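Local coordinates for putative sugar ABC transporter, substrate-binding protein (Clostridium phytofermentans, PDB 4WZZ), which binds L-rhamnose between its two lobes and probably passes the sugar on to an ABC transporter for uptake, at residues D143-A148 and A344-T349; V139-S144 and K152-Q157. All coordinates share one frame; numbering follows the deposited sequence.

Contacts 1 and 2 have centres about 7 Å apart and share D143 and S144, where strand 138-142 runs out into a loop at the rhamnose. Contact 2 comes first along the chain: strands 138-142 and 154-156 lie side by side, their short axes 18° apart, joined by a loop without a helix. Contact 1 sets the start of that loop against the hairpin turn before strand 349-352, almost 200 residues later. The sheet order 114-117, 138-142, 154-156, 349-352, 338-343 explains the proximity, since strand 349-352 is the next neighbour of 154-156. The two segment pairs thus meet in one lobe, where late chain extends the sheet beside a sugar-binding loop.

Contact 1. Residues D143-A148 and A344-T349; sequences DSATNA and AADGGT. With RAM (alpha-L-rhamnopyranose), chain B.
A148 packs its methyl group on the turn formed by A344-T349, while A145, three residues earlier, faces the carboxylate of D346. At the start of this turn A344 accepts from G347 N through its carbonyl, N to O 2.9 Å, the closing bond of a type I turn over A344-G347; A344 N in turn donates to G348 O. D346 then turns toward the other loop. Its CG sits between the backbone N and the carbonyl carbon (chi1 64°), which folds the carboxylate back over the turn so that OD1 accepts from G348 N at 2.9 Å. That bond is fairly straight (157° at the hydrogen) and reaches OD1 on the anti side, 28° out of the carboxylate plane: an Asx turn superposed on the beta turn. Together they form the tip of the hairpin linking strands 338-343 and 349-352 of the mixed sheet. The facing loop, by contrast, starts at the sugar site, where D143 receives rhamnose O4 on OD1 (2.7 Å) and O3 on OD2 (2.6 Å). D346 OD2 approaches A145 CB to 4.1 Å and forms a salt bridge with R151, whose NH1 also donates to T146 O, so one guanidinium ties both loops. The D346 carbonyl adds a water bridge: the water accepts from A148 N at 2.8 Å and donates to D346 O at 2.8 Å. G347 follows with a positive phi, a conformation suited to glycine. At G348, which has no side chain, A148 CB rests directly on the backbone, 3.5 Å from G348 N. T349 begins the outgoing strand, and its carbonyl accepts from NH2 of the same R151.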
loop_
_atom_site.group_PDB
_atom_site.type_symbol
_atom_site.label_atom_id
_atom_site.label_comp_id
_atom_site.label_asym_id
_atom_site.label_seq_id
_atom_site.Cartn_x
_atom_site.Cartn_y
_atom_site.Cartn_z
ATOM N N ASP A 143 4.221 -2.818 -3.332
ATOM C CA ASP A 143 3.446 -1.981 -2.389
ATOM C C ASP A 143 3.650 -0.497 -2.655
ATOM O O ASP A 143 2.683 0.255 -2.842
ATOM C CB ASP A 143 3.805 -2.332 -0.940
ATOM C CG ASP A 143 3.012 -1.542 0.077
ATOM O OD1 ASP A 143 1.778 -1.436 -0.066
ATOM O OD2 ASP A 143 3.647 -1.054 1.026
ATOM N N SER A 144 4.904 -0.074 -2.653
ATOM C CA SER A 144 5.267 1.315 -2.904
ATOM C C SER A 144 6.505 1.316 -3.802
ATOM O O SER A 144 7.544 0.743 -3.460
ATOM C CB SER A 144 5.532 2.027 -1.571
ATOM O OG SER A 144 5.916 3.382 -1.759
ATOM N N ALA A 145 6.383 1.935 -4.966
ATOM C CA ALA A 145 7.386 1.748 -6.018
ATOM C C ALA A 145 8.668 2.551 -5.796
ATOM O O ALA A 145 8.627 3.734 -5.436
ATOM C CB ALA A 145 6.783 2.109 -7.381
ATOM N N THR A 146 9.807 1.908 -6.053
ATOM C CA THR A 146 11.032 2.636 -6.322
ATOM C C THR A 146 10.879 3.156 -7.738
ATOM O O THR A 146 9.991 2.720 -8.470
ATOM C CB THR A 146 12.269 1.738 -6.349
ATOM O OG1 THR A 146 12.090 0.734 -7.359
ATOM C CG2 THR A 146 12.476 1.077 -5.004
ATOM N N ASN A 147 11.752 4.054 -8.148
ATOM C CA ASN A 147 11.640 4.550 -9.514
ATOM C C ASN A 147 11.964 3.464 -10.558
ATOM O O ASN A 147 12.346 2.358 -10.205
ATOM C CB ASN A 147 12.439 5.837 -9.707
ATOM C CG ASN A 147 13.935 5.647 -9.631
ATOM O OD1 ASN A 147 14.481 4.603 -9.994
ATOM N ND2 ASN A 147 14.608 6.679 -9.153
ATOM N N ALA A 148 11.776 3.767 -11.842
ATOM C CA ALA A 148 11.908 2.747 -12.893
ATOM C C ALA A 148 13.346 2.268 -13.091
ATOM O O ALA A 148 13.573 1.146 -13.547
ATOM C CB ALA A 148 11.375 3.274 -14.204
ATOM N N ALA A 344 4.110 0.832 -16.978
ATOM C CA ALA A 344 3.618 1.600 -15.841
ATOM C C ALA A 344 3.764 3.080 -16.113
ATOM O O ALA A 344 4.644 3.483 -16.889
ATOM C CB ALA A 344 4.402 1.216 -14.573
ATOM N N ALA A 345 2.914 3.881 -15.465
ATOM C CA ALA A 345 2.886 5.331 -15.683
ATOM C C ALA A 345 4.215 5.985 -15.323
ATOM O O ALA A 345 4.590 6.981 -15.938
ATOM C CB ALA A 345 1.712 5.997 -14.920
ATOM N N ASP A 346 4.940 5.426 -14.350
ATOM C CA ASP A 346 6.237 5.996 -13.989
ATOM C C ASP A 346 7.355 5.644 -14.972
ATOM O O ASP A 346 8.514 5.962 -14.711
ATOM C CB ASP A 346 6.674 5.616 -12.560
ATOM C CG ASP A 346 6.899 4.126 -12.371
ATOM O OD1 ASP A 346 6.973 3.376 -13.367
ATOM O OD2 ASP A 346 7.023 3.716 -11.182
ATOM N N GLY A 347 7.027 4.984 -16.079
ATOM C CA GLY A 347 8.018 4.678 -17.102
ATOM C C GLY A 347 8.647 3.310 -16.945
ATOM O O GLY A 347 9.394 2.843 -17.808
ATOM N N GLY A 348 8.352 2.662 -15.824
ATOM C CA GLY A 348 8.802 1.313 -15.605
ATOM C C GLY A 348 7.753 0.323 -16.060
ATOM O O GLY A 348 6.969 0.581 -16.985
ATOM N N THR A 349 7.764 -0.837 -15.417
ATOM C CA THR A 349 6.793 -1.866 -15.688
ATOM C C THR A 349 6.198 -2.271 -14.355
ATOM O O THR A 349 6.788 -2.020 -13.306
ATOM C CB THR A 349 7.412 -3.102 -16.337
ATOM O OG1 THR A 349 8.401 -3.671 -15.470
ATOM C CG2 THR A 349 8.063 -2.744 -17.678
HETATM C C1 RAM B . 0.181 1.349 5.051
HETATM C C2 RAM B . 1.445 1.438 4.205
HETATM C C3 RAM B . 1.318 0.676 2.885
HETATM C C4 RAM B . 0.011 1.014 2.178
HETATM C C5 RAM B . -1.170 0.849 3.133
HETATM C C6 RAM B . -2.480 1.278 2.490
HETATM O O1 RAM B . 0.068 0.063 5.553
HETATM O O2 RAM B . 1.661 2.798 3.986
HETATM O O3 RAM B . 2.466 1.000 2.106
HETATM O O4 RAM B . -0.151 0.176 1.048
HETATM O O5 RAM B . -0.987 1.615 4.293
HETATM O O HOH W 1 10.337 6.122 -12.537
#

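Contact 2. Residues V139-S144 and K152-Q157. With RAM (alpha-L-rhamnopyranose), chain B.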
loop_
_atom_site.group_PDB
_atom_site.type_symbol
_atom_site.label_atom_id
_atom_site.label_comp_id
_atom_site.label_asym_id
_atom_site.label_seq_id
_atom_site.Cartn_x
_atom_site.Cartn_y
_atom_site.Cartn_z
ATOM N N VAL A 139 16.505 -6.788 -8.318
ATOM C CA VAL A 139 15.680 -5.894 -7.501
ATOM C C VAL A 139 14.249 -5.830 -8.027
ATOM O O VAL A 139 14.023 -5.539 -9.202
ATOM C CB VAL A 139 16.263 -4.479 -7.432
ATOM C CG1 VAL A 139 15.343 -3.580 -6.581
ATOM C CG2 VAL A 139 17.663 -4.503 -6.854
ATOM N N LEU A 140 13.302 -6.100 -7.139
ATOM C CA LEU A 140 11.873 -6.029 -7.424
ATOM C C LEU A 140 11.279 -5.059 -6.400
ATOM O O LEU A 140 11.818 -4.901 -5.311
ATOM C CB LEU A 140 11.261 -7.428 -7.255
ATOM C CG LEU A 140 9.757 -7.615 -7.319
ATOM C CD1 LEU A 140 9.420 -8.947 -7.935
ATOM C CD2 LEU A 140 9.146 -7.495 -5.918
ATOM N N SER A 141 10.196 -4.386 -6.758
ATOM C CA SER A 141 9.551 -3.494 -5.813
ATOM C C SER A 141 8.109 -3.955 -5.654
ATOM O O SER A 141 7.545 -4.530 -6.584
ATOM C CB SER A 141 9.660 -2.062 -6.343
ATOM O OG SER A 141 9.062 -1.123 -5.495
ATOM N N LEU A 142 7.531 -3.729 -4.467
ATOM C CA LEU A 142 6.128 -4.030 -4.200
ATOM C C LEU A 142 5.546 -2.960 -3.282
ATOM O O LEU A 142 6.285 -2.302 -2.547
ATOM C CB LEU A 142 5.913 -5.417 -3.568
ATOM C CG LEU A 142 6.202 -5.597 -2.073
ATOM C CD1 LEU A 142 5.726 -6.955 -1.577
ATOM C CD2 LEU A 142 7.683 -5.427 -1.784
ATOM N N ASP A 143 4.221 -2.818 -3.332
ATOM C CA ASP A 143 3.446 -1.981 -2.389
ATOM C C ASP A 143 3.650 -0.497 -2.655
ATOM O O ASP A 143 2.683 0.255 -2.842
ATOM C CB ASP A 143 3.805 -2.332 -0.940
ATOM C CG ASP A 143 3.012 -1.542 0.077
ATOM O OD1 ASP A 143 1.778 -1.436 -0.066
ATOM O OD2 ASP A 143 3.647 -1.054 1.026
ATOM N N SER A 144 4.904 -0.074 -2.653
ATOM C CA SER A 144 5.267 1.315 -2.904
ATOM C C SER A 144 6.505 1.316 -3.802
ATOM O O SER A 144 7.544 0.743 -3.460
ATOM C CB SER A 144 5.532 2.027 -1.571
ATOM O OG SER A 144 5.916 3.382 -1.759
ATOM N N LYS A 152 13.472 -4.031 -11.569
ATOM C CA LYS A 152 13.153 -4.738 -12.802
ATOM C C LYS A 152 11.639 -4.740 -13.028
ATOM O O LYS A 152 11.187 -4.806 -14.172
ATOM C CB LYS A 152 13.734 -6.156 -12.784
ATOM C CG LYS A 152 15.233 -6.158 -12.958
ATOM C CD LYS A 152 15.766 -7.569 -13.024
ATOM C CE LYS A 152 17.135 -7.624 -13.653
ATOM N NZ LYS A 152 17.788 -8.932 -13.359
ATOM N N VAL A 153 10.863 -4.628 -11.949
ATOM C CA VAL A 153 9.410 -4.614 -12.054
ATOM C C VAL A 153 8.801 -4.168 -10.724
ATOM O O VAL A 153 9.433 -4.319 -9.688
ATOM C CB VAL A 153 8.854 -5.998 -12.438
ATOM C CG1 VAL A 153 9.074 -7.024 -11.308
ATOM C CG2 VAL A 153 7.383 -5.895 -12.863
ATOM N N PHE A 154 7.593 -3.611 -10.785
ATOM C CA PHE A 154 6.830 -3.220 -9.585
ATOM C C PHE A 154 5.605 -4.099 -9.457
ATOM O O PHE A 154 4.899 -4.356 -10.438
ATOM C CB PHE A 154 6.396 -1.755 -9.679
ATOM C CG PHE A 154 5.582 -1.281 -8.497
ATOM C CD1 PHE A 154 6.095 -1.377 -7.223
ATOM C CD2 PHE A 154 4.315 -0.720 -8.668
ATOM C CE1 PHE A 154 5.385 -0.955 -6.128
ATOM C CE2 PHE A 154 3.599 -0.301 -7.565
ATOM C CZ PHE A 154 4.143 -0.421 -6.291
ATOM N N VAL A 155 5.354 -4.586 -8.251
ATOM C CA VAL A 155 4.171 -5.392 -7.992
ATOM C C VAL A 155 3.205 -4.501 -7.253
ATOM O O VAL A 155 3.437 -4.142 -6.095
ATOM C CB VAL A 155 4.473 -6.668 -7.196
ATOM C CG1 VAL A 155 3.201 -7.479 -7.008
ATOM C CG2 VAL A 155 5.511 -7.496 -7.922
ATOM N N ASN A 156 2.127 -4.138 -7.947
ATOM C CA ASN A 156 1.150 -3.139 -7.466
ATOM C C ASN A 156 -0.113 -3.847 -6.989
ATOM O O ASN A 156 -0.647 -4.730 -7.685
ATOM C CB ASN A 156 0.798 -2.183 -8.624
ATOM C CG ASN A 156 0.290 -0.834 -8.156
ATOM O OD1 ASN A 156 -0.071 -0.653 -6.994
ATOM N ND2 ASN A 156 0.239 0.135 -9.084
ATOM N N GLN A 157 -0.572 -3.491 -5.781
ATOM C CA GLN A 157 -1.754 -4.087 -5.161
ATOM C C GLN A 157 -3.022 -3.895 -5.976
ATOM O O GLN A 157 -3.915 -4.731 -5.966
ATOM C CB GLN A 157 -1.960 -3.488 -3.767
ATOM C CG GLN A 157 -1.745 -1.971 -3.683
ATOM C CD GLN A 157 -0.369 -1.602 -3.218
ATOM O OE1 GLN A 157 0.615 -1.895 -3.893
ATOM N NE2 GLN A 157 -0.276 -0.982 -2.055
HETATM C C1 RAM B . 0.181 1.349 5.051
HETATM C C2 RAM B . 1.445 1.438 4.205
HETATM C C3 RAM B . 1.318 0.676 2.885
HETATM C C4 RAM B . 0.011 1.014 2.178
HETATM C C5 RAM B . -1.170 0.849 3.133
HETATM C C6 RAM B . -2.480 1.278 2.490
HETATM O O1 RAM B . 0.068 0.063 5.553
HETATM O O2 RAM B . 1.661 2.798 3.986
HETATM O O3 RAM B . 2.466 1.000 2.106
HETATM O O4 RAM B . -0.151 0.176 1.048
HETATM O O5 RAM B . -0.987 1.615 4.293
HETATM O O HOH W 2 1.260 1.118 -5.095
#
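The F154 ring meets S141 OG at its edge, near the ring plane, with CD1 3.4 Å from OG; that hydroxyl is also hydrogen-bonded to I117 O. D143 C, S144 N and a water lie in plane at the edge too, whereas N156 N stands over one face, offset toward the rim. With CG anti to the backbone N (chi1 179°), the ring is carried along the turn that follows strand 138-142. The second flat pair is the Q157 amide and the D143 carboxylate, their planes 13° apart. NE2 donates to D143 OD1 at 2.9 Å, entering on the anti side along a bent path (133° at the hydrogen), and makes a weak bond to D143 O.

Behind these groups runs a parallel beta pairing: S141 N bonds V153 O (3.0 Å), V155 N bonds S141 O (2.8 Å) and D143 N bonds V155 O (3.2 Å). L142 and V155 share the face covered by helix 299-315, which L140 also touches; L142 CB is 4.1 Å from V155 CB.

D143 OD1 thus meets Q157 NE2, Y68 OH and the sugar, which should limit rotation of the carboxylate and present it to the rhamnose hydroxyls; E72 OE1 close to OD2 suggests that one of the two acids may carry a proton.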